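Local coordinates for fibronectin-binding protein BBK32 (Borrelia burgdorferi, PDB 6N1L) that probably binds the complement protease C1r and thereby blocks the classical pathway of complement, helping the Lyme disease spirochete evade host immunity, at residues A[28-33]-A[70-75]; A[35-40]-A[62-67]; A[18-23]-A[138-143]; A[107-112]-A[134-139]. All coordinates share one frame; numbering follows the deposited sequence.

How the contacts relate
The four contacts tie together the long helices of an all-helical bundle. Contact 1 joins helix 9-44 to helix 66-87, and contact 2 joins it to the connection leading into that helix; their centres lie about 12 Å apart, and T33 CG2 of contact 1 packs on F64 CD2 of contact 2 at 3.7 Å. Contact 3 brings helix 9-44 against helix 122-147, and contact 4 sets helix 122-147 against helix 93-117; these two share D138 and S139. F73 of contact 1 packs on L112 of contact 4, and T28 OG1 lies 3.0 Å from R137 NH1, a probable hydrogen bond. Contacts 2 and 3, about 25 Å apart between centres, lie on opposite sides of the chain's centre.

Contact 1 of 4, residues A[28-33]-A[70-75]; sequences TKIYNT and EKNFKT
In the core of the antiparallel helical bundle, helix 9-44 packs on helix 66-87 where I30 and N72 face each other; the short segments run at 160° with their axes 10.3 Å apart. The side chains of I30 and N72 lie alongside, pointing opposite ways, and I30 CG1 rests on N72 CB at 3.5 Å. With CG1 beside the backbone N (chi1 -66°) and the chain extended beyond it, I30 carries CD1 on to the F73 ring, an off-centre CH-pi contact 4.3 Å from the centroid. I133 of helix 122-147 touches both I30 and F73, so this side of the contact belongs to the apolar interior. The other side is polar. K29, exposed and fully extended, runs nearly perpendicular to the N72 side chain, and its NZ gives OD1 a weak hydrogen bond of 3.3 Å. The two ends of the amide thus have different partners, which probably helps set its rotation. A water accepts from N72 ND2 and donates to T33 OG1, linking the helices a second time. T33 OG1 in turn donates to K29 O at 2.8 Å, approaching from the face of that carbonyl opposite to T33 N.

Contact 2 of 4, residues A[35-40]-A[62-67]; sequences TLFSTK and AKFTKE
F37 swings its ring out with CG anti to the backbone N (chi1 -170°), while F64 keeps CG beside its own backbone N (chi1 -67°), and these two settings lay the rings over each other. The pair forms an offset stack with centroids 4.7 Å apart and planes inclined by 23°. Their closest atoms are F37 CD1 and F64 CD1, at 3.5 Å. Because the two side chains overlap head to tail, each ring also receives the other residue's CB over its face: F37 CB stands 3.9 Å from the F64 centroid, and F64 CB stands 4.2 Å from the F37 centroid. Aliphatic carbons line part of the F64 edge. L36 CG meets CZ in the ring plane at 3.9 Å, and K40 CG meets CE1 at 4.0 Å before the lysine chain bends at chi2 and leads its amine to a salt bridge with E60 of helix 51-61. F64 thus anchors the connection between helices 51-61 and 66-87 to helix 9-44, just before T65, the N-cap of helix 66-87, whose OG1 accepts from D68 N. Y123 meets the F37 ring edge-to-face, and L122 touches both phenylalanines. F64 meets segment 35-40 through its side chain, mostly on carbon, with CZ 3.6 Å from the F37 backbone N; dispersion and hydrophobic burial therefore probably hold the connection here.

Contact 3 of 4, residues A[18-23]-A[138-143]; sequences YNVDSA and DSLKEV
V20 and L140 meet at the centre of this buried contact, their CA atoms 6.6 Å apart. V20 sends its two methyls to different partners. CG1, set trans to the valine's own N (chi1 172°), lies 3.6 Å from the carbonyl oxygen of L140 and 4.0 Å from L140 CB, while CG2 reaches V143 CG1 at 4.2 Å. One helical turn on, A23 CB touches L140 CD1 at 4.0 Å; its small side chain takes the branched end of the leucine, whose CB and CD2 stay near V20. The contact is therefore apolar apart from the L140 carbonyl brushed by the valine methyl. Further out, L102 of helix 93-117 packs against both V20 and L140, and I24 and I27 of helix 9-44 also touch L140. S83 of helix 66-87 lies against V20, and K101 of helix 93-117 against V143. At the margin, D21 OD1 accepts a hydrogen bond from Q144, a polar tie between the same two helices. The segments run at 159° with axes 9.8 Å apart, the near-antiparallel packing of small and branched aliphatic side chains characteristic of a helical bundle, here between helix 9-44 and helix 122-147.

Contact 4 of 4, residues A[107-112]-A[134-139]; sequences AEIKTL and LLMRDS
E108 opens the contact with its aliphatic part: CG lies 3.4 Å from the terminal methyl CE of M136, and CB is a little farther from the same atom. The chain then bends at chi2, carrying the carboxylate away from the thioether, and OE2 accepts a weak hydrogen bond from S132 of helix 122-147. I109 follows on the inner side. Its CG1, beside the backbone N, meets M136 SD at 3.5 Å with CE equally near, while CD1 lies 3.9 Å from the sulfur; the isoleucine stands nearly perpendicular to the methionine chain. L112, one turn beyond E108, reaches toward the methionine tip to tip, CD1 standing 4.1 Å from CE. M136 is the knob and I105, E108, I109 and L112 the hole, a knobs-into-holes arrangement. The methionine is extended as far as SD, then turned at chi3 (-66°), which brings CE among E108, I109 and L112. I27 of helix 9-44 also touches M136, and L76 and I80 of helix 66-87 pack on I109. The short segments run at 163° with axes 11.8 Å apart, a spacing bridged by the long methionine. Such near-antiparallel pairing of helices consecutive in the chain, here 93-117 and 122-147, is that of a helical hairpin within an antiparallel bundle.

Contact 1 of 4, residues A[28-33]-A[70-75]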
loop_
_atom_site.group_PDB
_atom_site.type_symbol
_atom_site.label_atom_id
_atom_site.label_comp_id
_atom_site.label_asym_id
_atom_site.label_seq_id
_atom_site.Cartn_x
_atom_site.Cartn_y
_atom_site.Cartn_z
ATOM N N THR A 28 -3.758 -2.133 2.976
ATOM C CA THR A 28 -4.156 -3.378 3.624
ATOM C C THR A 28 -4.269 -4.497 2.597
ATOM O O THR A 28 -3.848 -5.633 2.856
ATOM C CB THR A 28 -5.473 -3.184 4.383
ATOM O OG1 THR A 28 -5.317 -2.140 5.361
ATOM C CG2 THR A 28 -5.885 -4.454 5.098
ATOM N N LYS A 29 -4.775 -4.176 1.402
ATOM C CA LYS A 29 -4.860 -5.163 0.326
ATOM C C LYS A 29 -3.477 -5.674 -0.071
ATOM O O LYS A 29 -3.281 -6.887 -0.254
ATOM C CB LYS A 29 -5.572 -4.551 -0.880
ATOM C CG LYS A 29 -5.760 -5.506 -2.050
ATOM C CD LYS A 29 -6.291 -4.747 -3.260
ATOM C CE LYS A 29 -6.507 -5.675 -4.448
ATOM N NZ LYS A 29 -6.920 -4.915 -5.665
ATOM N N ILE A 30 -2.500 -4.765 -0.190
ATOM C CA ILE A 30 -1.143 -5.168 -0.535
ATOM C C ILE A 30 -0.558 -6.049 0.565
ATOM O O ILE A 30 0.079 -7.070 0.286
ATOM C CB ILE A 30 -0.251 -3.940 -0.791
ATOM C CG1 ILE A 30 -0.707 -3.166 -2.032
ATOM C CG2 ILE A 30 1.186 -4.377 -1.001
ATOM C CD1 ILE A 30 -0.095 -1.726 -2.131
ATOM N N TYR A 31 -0.740 -5.652 1.831
ATOM C CA TYR A 31 -0.159 -6.430 2.922
ATOM C C TYR A 31 -0.813 -7.810 3.016
ATOM O O TYR A 31 -0.130 -8.813 3.255
ATOM C CB TYR A 31 -0.285 -5.672 4.250
ATOM C CG TYR A 31 0.343 -6.415 5.394
ATOM C CD1 TYR A 31 1.722 -6.550 5.478
ATOM C CD2 TYR A 31 -0.436 -6.991 6.381
ATOM C CE1 TYR A 31 2.306 -7.261 6.507
ATOM C CE2 TYR A 31 0.140 -7.684 7.425
ATOM C CZ TYR A 31 1.508 -7.816 7.483
ATOM O OH TYR A 31 2.072 -8.519 8.530
ATOM N N ASN A 32 -2.130 -7.869 2.818
ATOM C CA ASN A 32 -2.813 -9.166 2.835
ATOM C C ASN A 32 -2.334 -10.063 1.700
ATOM O O ASN A 32 -2.241 -11.287 1.874
ATOM C CB ASN A 32 -4.326 -8.971 2.754
ATOM C CG ASN A 32 -4.921 -8.382 4.036
ATOM O OD1 ASN A 32 -4.292 -8.371 5.098
ATOM N ND2 ASN A 32 -6.144 -7.910 3.933
ATOM N N THR A 33 -2.008 -9.479 0.545
ATOM C CA THR A 33 -1.443 -10.271 -0.550
ATOM C C THR A 33 -0.087 -10.849 -0.160
ATOM O O THR A 33 0.190 -12.036 -0.375
ATOM C CB THR A 33 -1.311 -9.423 -1.817
ATOM O OG1 THR A 33 -2.576 -8.849 -2.152
ATOM C CG2 THR A 33 -0.865 -10.308 -3.004
ATOM N N GLU A 70 2.306 -3.955 -8.870
ATOM C CA GLU A 70 2.518 -2.624 -9.442
ATOM C C GLU A 70 1.192 -1.901 -9.646
ATOM O O GLU A 70 1.104 -0.678 -9.425
ATOM C CB GLU A 70 3.318 -2.743 -10.745
ATOM C CG GLU A 70 4.817 -2.505 -10.554
ATOM C CD GLU A 70 5.693 -3.153 -11.624
ATOM O OE1 GLU A 70 5.146 -3.846 -12.507
ATOM O OE2 GLU A 70 6.934 -2.963 -11.581
ATOM N N LYS A 71 0.144 -2.640 -10.034
ATOM C CA LYS A 71 -1.194 -2.065 -10.135
ATOM C C LYS A 71 -1.662 -1.527 -8.793
ATOM O O LYS A 71 -2.131 -0.386 -8.696
ATOM C CB LYS A 71 -2.179 -3.108 -10.654
ATOM C CG LYS A 71 -3.580 -2.582 -10.901
ATOM C CD LYS A 71 -3.542 -1.368 -11.822
ATOM C CE LYS A 71 -4.821 -1.230 -12.636
ATOM N NZ LYS A 71 -5.579 0.011 -12.268
ATOM N N ASN A 72 -1.530 -2.332 -7.735
ATOM C CA ASN A 72 -1.921 -1.872 -6.408
ATOM C C ASN A 72 -1.117 -0.640 -5.984
ATOM O O ASN A 72 -1.653 0.256 -5.320
ATOM C CB ASN A 72 -1.753 -3.001 -5.391
ATOM C CG ASN A 72 -2.826 -4.072 -5.522
ATOM O OD1 ASN A 72 -3.881 -3.843 -6.113
ATOM N ND2 ASN A 72 -2.560 -5.245 -4.964
ATOM N N PHE A 73 0.167 -0.572 -6.348
ATOM C CA PHE A 73 0.934 0.620 -5.973
ATOM C C PHE A 73 0.509 1.833 -6.793
ATOM O O PHE A 73 0.487 2.957 -6.279
ATOM C CB PHE A 73 2.438 0.382 -6.100
ATOM C CG PHE A 73 3.097 0.076 -4.781
ATOM C CD1 PHE A 73 3.142 -1.224 -4.304
ATOM C CD2 PHE A 73 3.620 1.089 -3.992
ATOM C CE1 PHE A 73 3.721 -1.509 -3.063
ATOM C CE2 PHE A 73 4.190 0.815 -2.763
ATOM C CZ PHE A 73 4.254 -0.489 -2.297
ATOM N N LYS A 74 0.150 1.637 -8.060
ATOM C CA LYS A 74 -0.366 2.780 -8.817
ATOM C C LYS A 74 -1.693 3.254 -8.250
ATOM O O LYS A 74 -1.935 4.467 -8.165
ATOM C CB LYS A 74 -0.486 2.439 -10.302
ATOM C CG LYS A 74 0.853 2.553 -11.034
ATOM C CD LYS A 74 1.655 3.782 -10.556
ATOM C CE LYS A 74 2.973 3.949 -11.318
ATOM N NZ LYS A 74 3.729 5.204 -10.957
ATOM N N THR A 75 -2.559 2.324 -7.837
ATOM C CA THR A 75 -3.803 2.704 -7.176
ATOM C C THR A 75 -3.511 3.507 -5.907
ATOM O O THR A 75 -4.114 4.562 -5.666
ATOM C CB THR A 75 -4.626 1.464 -6.839
ATOM O OG1 THR A 75 -5.041 0.801 -8.046
ATOM C CG2 THR A 75 -5.842 1.833 -6.015
HETATM O O HOH W 1 -3.596 -8.136 -4.738
#

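Contact 2 of 4, residues A[35-40]-A[62-67]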
loop_
_atom_site.group_PDB
_atom_site.type_symbol
_atom_site.label_atom_id
_atom_site.label_comp_id
_atom_site.label_asym_id
_atom_site.label_seq_id
_atom_site.Cartn_x
_atom_site.Cartn_y
_atom_site.Cartn_z
ATOM N N THR A 35 0.898 -11.511 2.836
ATOM C CA THR A 35 0.693 -12.561 3.838
ATOM C C THR A 35 0.298 -13.874 3.174
ATOM O O THR A 35 0.847 -14.944 3.483
ATOM C CB THR A 35 -0.379 -12.122 4.829
ATOM O OG1 THR A 35 0.108 -10.984 5.568
ATOM C CG2 THR A 35 -0.709 -13.250 5.801
ATOM N N LEU A 36 -0.632 -13.796 2.225
ATOM C CA LEU A 36 -1.092 -14.983 1.510
ATOM C C LEU A 36 0.034 -15.607 0.693
ATOM O O LEU A 36 0.231 -16.831 0.727
ATOM C CB LEU A 36 -2.285 -14.618 0.623
ATOM C CG LEU A 36 -2.989 -15.829 -0.014
ATOM C CD1 LEU A 36 -3.582 -16.667 1.074
ATOM C CD2 LEU A 36 -4.091 -15.344 -0.971
ATOM N N PHE A 37 0.771 -14.785 -0.066
ATOM C CA PHE A 37 1.923 -15.257 -0.829
ATOM C C PHE A 37 2.890 -16.006 0.084
ATOM O O PHE A 37 3.301 -17.136 -0.212
ATOM C CB PHE A 37 2.588 -14.042 -1.494
ATOM C CG PHE A 37 3.658 -14.345 -2.507
ATOM C CD1 PHE A 37 3.808 -15.592 -3.078
ATOM C CD2 PHE A 37 4.517 -13.333 -2.905
ATOM C CE1 PHE A 37 4.800 -15.820 -4.010
ATOM C CE2 PHE A 37 5.509 -13.557 -3.835
ATOM C CZ PHE A 37 5.648 -14.802 -4.394
ATOM N N SER A 38 3.215 -15.400 1.236
ATOM C CA SER A 38 4.120 -16.027 2.199
ATOM C C SER A 38 3.656 -17.420 2.612
ATOM O O SER A 38 4.466 -18.354 2.679
ATOM C CB SER A 38 4.267 -15.140 3.438
ATOM O OG SER A 38 4.859 -13.901 3.098
ATOM N N THR A 39 2.356 -17.588 2.874
ATOM C CA THR A 39 1.870 -18.896 3.307
ATOM C C THR A 39 1.981 -19.944 2.204
ATOM O O THR A 39 2.239 -21.115 2.503
ATOM C CB THR A 39 0.427 -18.826 3.824
ATOM O OG1 THR A 39 -0.497 -18.535 2.765
ATOM C CG2 THR A 39 0.303 -17.775 4.923
ATOM N N LYS A 40 1.803 -19.554 0.935
ATOM C CA LYS A 40 1.962 -20.518 -0.154
ATOM C C LYS A 40 3.406 -20.983 -0.274
ATOM O O LYS A 40 3.667 -22.161 -0.561
ATOM C CB LYS A 40 1.511 -19.914 -1.487
ATOM C CG LYS A 40 0.111 -19.380 -1.540
ATOM C CD LYS A 40 -0.915 -20.337 -0.984
ATOM C CE LYS A 40 -2.283 -19.714 -1.040
ATOM N NZ LYS A 40 -3.301 -20.599 -0.463
ATOM N N ALA A 62 2.915 -19.483 -7.696
ATOM C CA ALA A 62 3.286 -18.989 -9.015
ATOM C C ALA A 62 2.247 -18.056 -9.626
ATOM O O ALA A 62 2.533 -17.435 -10.654
ATOM C CB ALA A 62 3.525 -20.164 -9.973
ATOM N N LYS A 63 1.061 -17.946 -9.038
ATOM C CA LYS A 63 0.019 -17.114 -9.624
ATOM C C LYS A 63 0.095 -15.663 -9.161
ATOM O O LYS A 63 -0.588 -14.810 -9.735
ATOM C CB LYS A 63 -1.361 -17.697 -9.317
ATOM C CG LYS A 63 -1.675 -18.978 -10.093
ATOM C CD LYS A 63 -3.080 -19.459 -9.785
ATOM C CE LYS A 63 -3.213 -20.960 -9.992
ATOM N NZ LYS A 63 -4.599 -21.448 -9.710
ATOM N N PHE A 64 0.917 -15.361 -8.163
ATOM C CA PHE A 64 1.116 -13.970 -7.758
ATOM C C PHE A 64 1.992 -13.256 -8.785
ATOM O O PHE A 64 3.034 -13.779 -9.195
ATOM C CB PHE A 64 1.759 -13.922 -6.364
ATOM C CG PHE A 64 0.859 -14.421 -5.266
ATOM C CD1 PHE A 64 0.804 -15.772 -4.943
ATOM C CD2 PHE A 64 0.032 -13.539 -4.571
ATOM C CE1 PHE A 64 -0.036 -16.226 -3.942
ATOM C CE2 PHE A 64 -0.819 -13.989 -3.568
ATOM C CZ PHE A 64 -0.859 -15.342 -3.257
ATOM N N THR A 65 1.585 -12.044 -9.192
ATOM C CA THR A 65 2.280 -11.325 -10.254
ATOM C C THR A 65 2.866 -10.010 -9.758
ATOM O O THR A 65 2.307 -9.343 -8.878
ATOM C CB THR A 65 1.352 -11.031 -11.448
ATOM O OG1 THR A 65 0.289 -10.151 -11.054
ATOM C CG2 THR A 65 0.742 -12.320 -11.983
ATOM N N LYS A 66 4.007 -9.643 -10.348
ATOM C CA LYS A 66 4.550 -8.304 -10.155
ATOM C C LYS A 66 3.631 -7.246 -10.744
ATOM O O LYS A 66 3.549 -6.131 -10.211
ATOM C CB LYS A 66 5.941 -8.204 -10.776
ATOM C CG LYS A 66 6.572 -6.828 -10.624
ATOM C CD LYS A 66 8.044 -6.884 -10.895
ATOM C CE LYS A 66 8.801 -6.209 -9.783
ATOM N NZ LYS A 66 10.221 -6.608 -9.777
ATOM N N GLU A 67 2.939 -7.575 -11.841
ATOM C CA GLU A 67 1.954 -6.660 -12.409
ATOM C C GLU A 67 0.887 -6.288 -11.386
ATOM O O GLU A 67 0.501 -5.117 -11.279
ATOM C CB GLU A 67 1.309 -7.287 -13.648
ATOM C CG GLU A 67 2.215 -7.320 -14.879
ATOM C CD GLU A 67 3.126 -8.546 -14.935
ATOM O OE1 GLU A 67 3.196 -9.307 -13.941
ATOM O OE2 GLU A 67 3.775 -8.750 -15.986
#

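Contact 3 of 4, residues A[18-23]-A[138-143]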
loop_
_atom_site.group_PDB
_atom_site.type_symbol
_atom_site.label_atom_id
_atom_site.label_comp_id
_atom_site.label_asym_id
_atom_site.label_seq_id
_atom_site.Cartn_x
_atom_site.Cartn_y
_atom_site.Cartn_z
ATOM N N TYR A 18 -11.962 10.761 1.913
ATOM C CA TYR A 18 -12.296 9.607 1.087
ATOM C C TYR A 18 -11.045 8.987 0.475
ATOM O O TYR A 18 -10.875 7.759 0.480
ATOM C CB TYR A 18 -13.273 9.996 -0.021
ATOM C CG TYR A 18 -13.433 8.888 -1.032
ATOM C CD1 TYR A 18 -14.237 7.787 -0.754
ATOM C CD2 TYR A 18 -12.771 8.926 -2.255
ATOM C CE1 TYR A 18 -14.379 6.755 -1.663
ATOM C CE2 TYR A 18 -12.910 7.895 -3.174
ATOM C CZ TYR A 18 -13.717 6.815 -2.874
ATOM O OH TYR A 18 -13.859 5.784 -3.783
ATOM N N ASN A 19 -10.168 9.823 -0.079
ATOM C CA ASN A 19 -9.012 9.280 -0.783
ATOM C C ASN A 19 -7.984 8.705 0.183
ATOM O O ASN A 19 -7.322 7.711 -0.145
ATOM C CB ASN A 19 -8.399 10.350 -1.685
ATOM C CG ASN A 19 -9.206 10.564 -2.954
ATOM O OD1 ASN A 19 -8.994 9.884 -3.960
ATOM N ND2 ASN A 19 -10.150 11.505 -2.910
ATOM N N VAL A 20 -7.844 9.295 1.375
ATOM C CA VAL A 20 -6.949 8.720 2.375
ATOM C C VAL A 20 -7.483 7.370 2.851
ATOM O O VAL A 20 -6.728 6.393 2.982
ATOM C CB VAL A 20 -6.751 9.706 3.539
ATOM C CG1 VAL A 20 -5.991 9.043 4.675
ATOM C CG2 VAL A 20 -5.996 10.939 3.047
ATOM N N ASP A 21 -8.794 7.285 3.087
ATOM C CA ASP A 21 -9.390 6.007 3.475
ATOM C C ASP A 21 -9.163 4.950 2.410
ATOM O O ASP A 21 -8.838 3.797 2.724
ATOM C CB ASP A 21 -10.890 6.171 3.726
ATOM C CG ASP A 21 -11.218 6.520 5.168
ATOM O OD1 ASP A 21 -10.289 6.582 6.009
ATOM O OD2 ASP A 21 -12.418 6.743 5.460
ATOM N N SER A 22 -9.339 5.318 1.137
ATOM C CA SER A 22 -9.089 4.379 0.052
ATOM C C SER A 22 -7.624 3.978 -0.006
ATOM O O SER A 22 -7.304 2.835 -0.343
ATOM C CB SER A 22 -9.521 4.980 -1.279
ATOM O OG SER A 22 -10.889 5.356 -1.247
ATOM N N ALA A 23 -6.715 4.905 0.291
ATOM C CA ALA A 23 -5.297 4.553 0.288
ATOM C C ALA A 23 -4.988 3.573 1.407
ATOM O O ALA A 23 -4.201 2.628 1.218
ATOM C CB ALA A 23 -4.439 5.816 0.424
ATOM N N ASP A 138 -0.128 3.684 9.106
ATOM C CA ASP A 138 -0.258 4.346 10.403
ATOM C C ASP A 138 -0.220 5.861 10.249
ATOM O O ASP A 138 -1.032 6.575 10.852
ATOM C CB ASP A 138 0.850 3.875 11.344
ATOM C CG ASP A 138 0.619 2.455 11.861
ATOM O OD1 ASP A 138 -0.492 1.915 11.668
ATOM O OD2 ASP A 138 1.559 1.892 12.460
ATOM N N SER A 139 0.697 6.370 9.421
ATOM C CA SER A 139 0.763 7.815 9.194
ATOM C C SER A 139 -0.514 8.333 8.548
ATOM O O SER A 139 -1.001 9.417 8.895
ATOM C CB SER A 139 1.974 8.175 8.327
ATOM O OG SER A 139 3.197 7.767 8.912
ATOM N N LEU A 140 -1.072 7.581 7.595
ATOM C CA LEU A 140 -2.342 7.978 6.997
ATOM C C LEU A 140 -3.469 7.992 8.023
ATOM O O LEU A 140 -4.381 8.821 7.929
ATOM C CB LEU A 140 -2.699 7.044 5.837
ATOM C CG LEU A 140 -1.773 7.144 4.618
ATOM C CD1 LEU A 140 -2.093 6.028 3.621
ATOM C CD2 LEU A 140 -1.892 8.515 3.941
ATOM N N LYS A 141 -3.426 7.083 9.000
ATOM C CA LYS A 141 -4.419 7.100 10.069
ATOM C C LYS A 141 -4.288 8.364 10.914
ATOM O O LYS A 141 -5.296 8.933 11.350
ATOM C CB LYS A 141 -4.275 5.846 10.936
ATOM C CG LYS A 141 -4.860 4.591 10.296
ATOM C CD LYS A 141 -4.382 3.326 11.008
ATOM C CE LYS A 141 -4.799 2.072 10.262
ATOM N NZ LYS A 141 -6.266 1.820 10.354
ATOM N N GLU A 142 -3.053 8.809 11.158
ATOM C CA GLU A 142 -2.837 10.093 11.825
ATOM C C GLU A 142 -3.445 11.239 11.027
ATOM O O GLU A 142 -4.081 12.136 11.597
ATOM C CB GLU A 142 -1.347 10.328 12.032
ATOM C CG GLU A 142 -0.816 9.724 13.312
ATOM C CD GLU A 142 0.593 9.180 13.178
ATOM O OE1 GLU A 142 1.455 9.859 12.571
ATOM O OE2 GLU A 142 0.839 8.063 13.690
ATOM N N VAL A 143 -3.244 11.234 9.704
ATOM C CA VAL A 143 -3.807 12.276 8.848
ATOM C C VAL A 143 -5.312 12.360 9.040
ATOM O O VAL A 143 -5.880 13.453 9.175
ATOM C CB VAL A 143 -3.441 12.012 7.374
ATOM C CG1 VAL A 143 -4.394 12.753 6.444
ATOM C CG2 VAL A 143 -1.992 12.389 7.104
#

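Contact 4 of 4, residues A[107-112]-A[134-139]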
loop_
_atom_site.group_PDB
_atom_site.type_symbol
_atom_site.label_atom_id
_atom_site.label_comp_id
_atom_site.label_asym_id
_atom_site.label_seq_id
_atom_site.Cartn_x
_atom_site.Cartn_y
_atom_site.Cartn_z
ATOM N N ALA A 107 5.893 11.228 -1.832
ATOM C CA ALA A 107 7.284 11.027 -2.235
ATOM C C ALA A 107 7.779 9.634 -1.848
ATOM O O ALA A 107 8.483 8.974 -2.627
ATOM C CB ALA A 107 8.166 12.114 -1.619
ATOM N N GLU A 108 7.403 9.158 -0.657
ATOM C CA GLU A 108 7.801 7.815 -0.233
ATOM C C GLU A 108 7.222 6.749 -1.153
ATOM O O GLU A 108 7.906 5.772 -1.488
ATOM C CB GLU A 108 7.369 7.565 1.218
ATOM C CG GLU A 108 7.592 6.114 1.742
ATOM C CD GLU A 108 9.052 5.749 1.996
ATOM O OE1 GLU A 108 9.903 6.663 1.985
ATOM O OE2 GLU A 108 9.348 4.543 2.219
ATOM N N ILE A 109 5.962 6.912 -1.576
ATOM C CA ILE A 109 5.352 5.922 -2.473
ATOM C C ILE A 109 6.146 5.826 -3.767
ATOM O O ILE A 109 6.378 4.728 -4.298
ATOM C CB ILE A 109 3.869 6.267 -2.740
ATOM C CG1 ILE A 109 3.062 6.127 -1.461
ATOM C CG2 ILE A 109 3.264 5.328 -3.791
ATOM C CD1 ILE A 109 1.646 6.606 -1.573
ATOM N N LYS A 110 6.611 6.970 -4.277
ATOM C CA LYS A 110 7.402 6.943 -5.499
ATOM C C LYS A 110 8.709 6.195 -5.286
ATOM O O LYS A 110 9.157 5.451 -6.169
ATOM C CB LYS A 110 7.649 8.366 -5.994
ATOM C CG LYS A 110 6.394 8.996 -6.604
ATOM C CD LYS A 110 6.656 10.426 -7.055
ATOM C CE LYS A 110 5.345 11.143 -7.333
ATOM N NZ LYS A 110 5.467 12.615 -7.117
ATOM N N THR A 111 9.316 6.346 -4.106
ATOM C CA THR A 111 10.544 5.618 -3.792
ATOM C C THR A 111 10.299 4.114 -3.739
ATOM O O THR A 111 11.121 3.321 -4.217
ATOM C CB THR A 111 11.118 6.112 -2.465
ATOM O OG1 THR A 111 11.464 7.495 -2.587
ATOM C CG2 THR A 111 12.370 5.332 -2.089
ATOM N N LEU A 112 9.166 3.705 -3.169
ATOM C CA LEU A 112 8.829 2.283 -3.115
ATOM C C LEU A 112 8.564 1.713 -4.502
ATOM O O LEU A 112 8.937 0.570 -4.790
ATOM C CB LEU A 112 7.612 2.076 -2.211
ATOM C CG LEU A 112 7.773 2.521 -0.754
ATOM C CD1 LEU A 112 6.492 2.210 0.030
ATOM C CD2 LEU A 112 8.976 1.841 -0.107
ATOM N N LEU A 134 3.449 -0.506 6.020
ATOM C CA LEU A 134 2.789 -0.629 7.312
ATOM C C LEU A 134 2.919 0.676 8.095
ATOM O O LEU A 134 1.954 1.137 8.706
ATOM C CB LEU A 134 3.380 -1.791 8.109
ATOM C CG LEU A 134 2.950 -3.211 7.700
ATOM C CD1 LEU A 134 3.733 -4.213 8.538
ATOM C CD2 LEU A 134 1.460 -3.357 7.918
ATOM N N LEU A 135 4.104 1.294 8.046
ATOM C CA LEU A 135 4.279 2.584 8.707
ATOM C C LEU A 135 3.448 3.672 8.030
ATOM O O LEU A 135 2.867 4.539 8.703
ATOM C CB LEU A 135 5.765 2.949 8.718
ATOM C CG LEU A 135 6.587 2.078 9.672
ATOM C CD1 LEU A 135 8.081 2.197 9.444
ATOM C CD2 LEU A 135 6.212 2.418 11.116
ATOM N N MET A 136 3.410 3.651 6.701
ATOM C CA MET A 136 2.623 4.600 5.927
ATOM C C MET A 136 1.139 4.523 6.276
ATOM O O MET A 136 0.470 5.553 6.414
ATOM C CB MET A 136 2.852 4.329 4.442
ATOM C CG MET A 136 2.140 5.277 3.503
ATOM S SD MET A 136 2.525 4.847 1.794
ATOM C CE MET A 136 4.275 5.214 1.745
ATOM N N ARG A 137 0.595 3.307 6.421
ATOM C CA ARG A 137 -0.806 3.186 6.814
ATOM C C ARG A 137 -1.056 3.854 8.161
ATOM O O ARG A 137 -2.081 4.516 8.352
ATOM C CB ARG A 137 -1.210 1.711 6.870
ATOM C CG ARG A 137 -2.682 1.487 7.151
ATOM C CD ARG A 137 -3.034 -0.013 7.037
ATOM N NE ARG A 137 -2.297 -0.801 8.019
ATOM C CZ ARG A 137 -2.423 -2.119 8.183
ATOM N NH1 ARG A 137 -3.259 -2.817 7.425
ATOM N NH2 ARG A 137 -1.715 -2.740 9.112
ATOM N N ASP A 138 -0.128 3.684 9.106
ATOM C CA ASP A 138 -0.258 4.346 10.403
ATOM C C ASP A 138 -0.220 5.861 10.249
ATOM O O ASP A 138 -1.032 6.575 10.852
ATOM C CB ASP A 138 0.850 3.875 11.344
ATOM C CG ASP A 138 0.619 2.455 11.861
ATOM O OD1 ASP A 138 -0.492 1.915 11.668
ATOM O OD2 ASP A 138 1.559 1.892 12.460
ATOM N N SER A 139 0.697 6.370 9.421
ATOM C CA SER A 139 0.763 7.815 9.194
ATOM C C SER A 139 -0.514 8.333 8.548
ATOM O O SER A 139 -1.001 9.417 8.895
ATOM C CB SER A 139 1.974 8.175 8.327
ATOM O OG SER A 139 3.197 7.767 8.912
#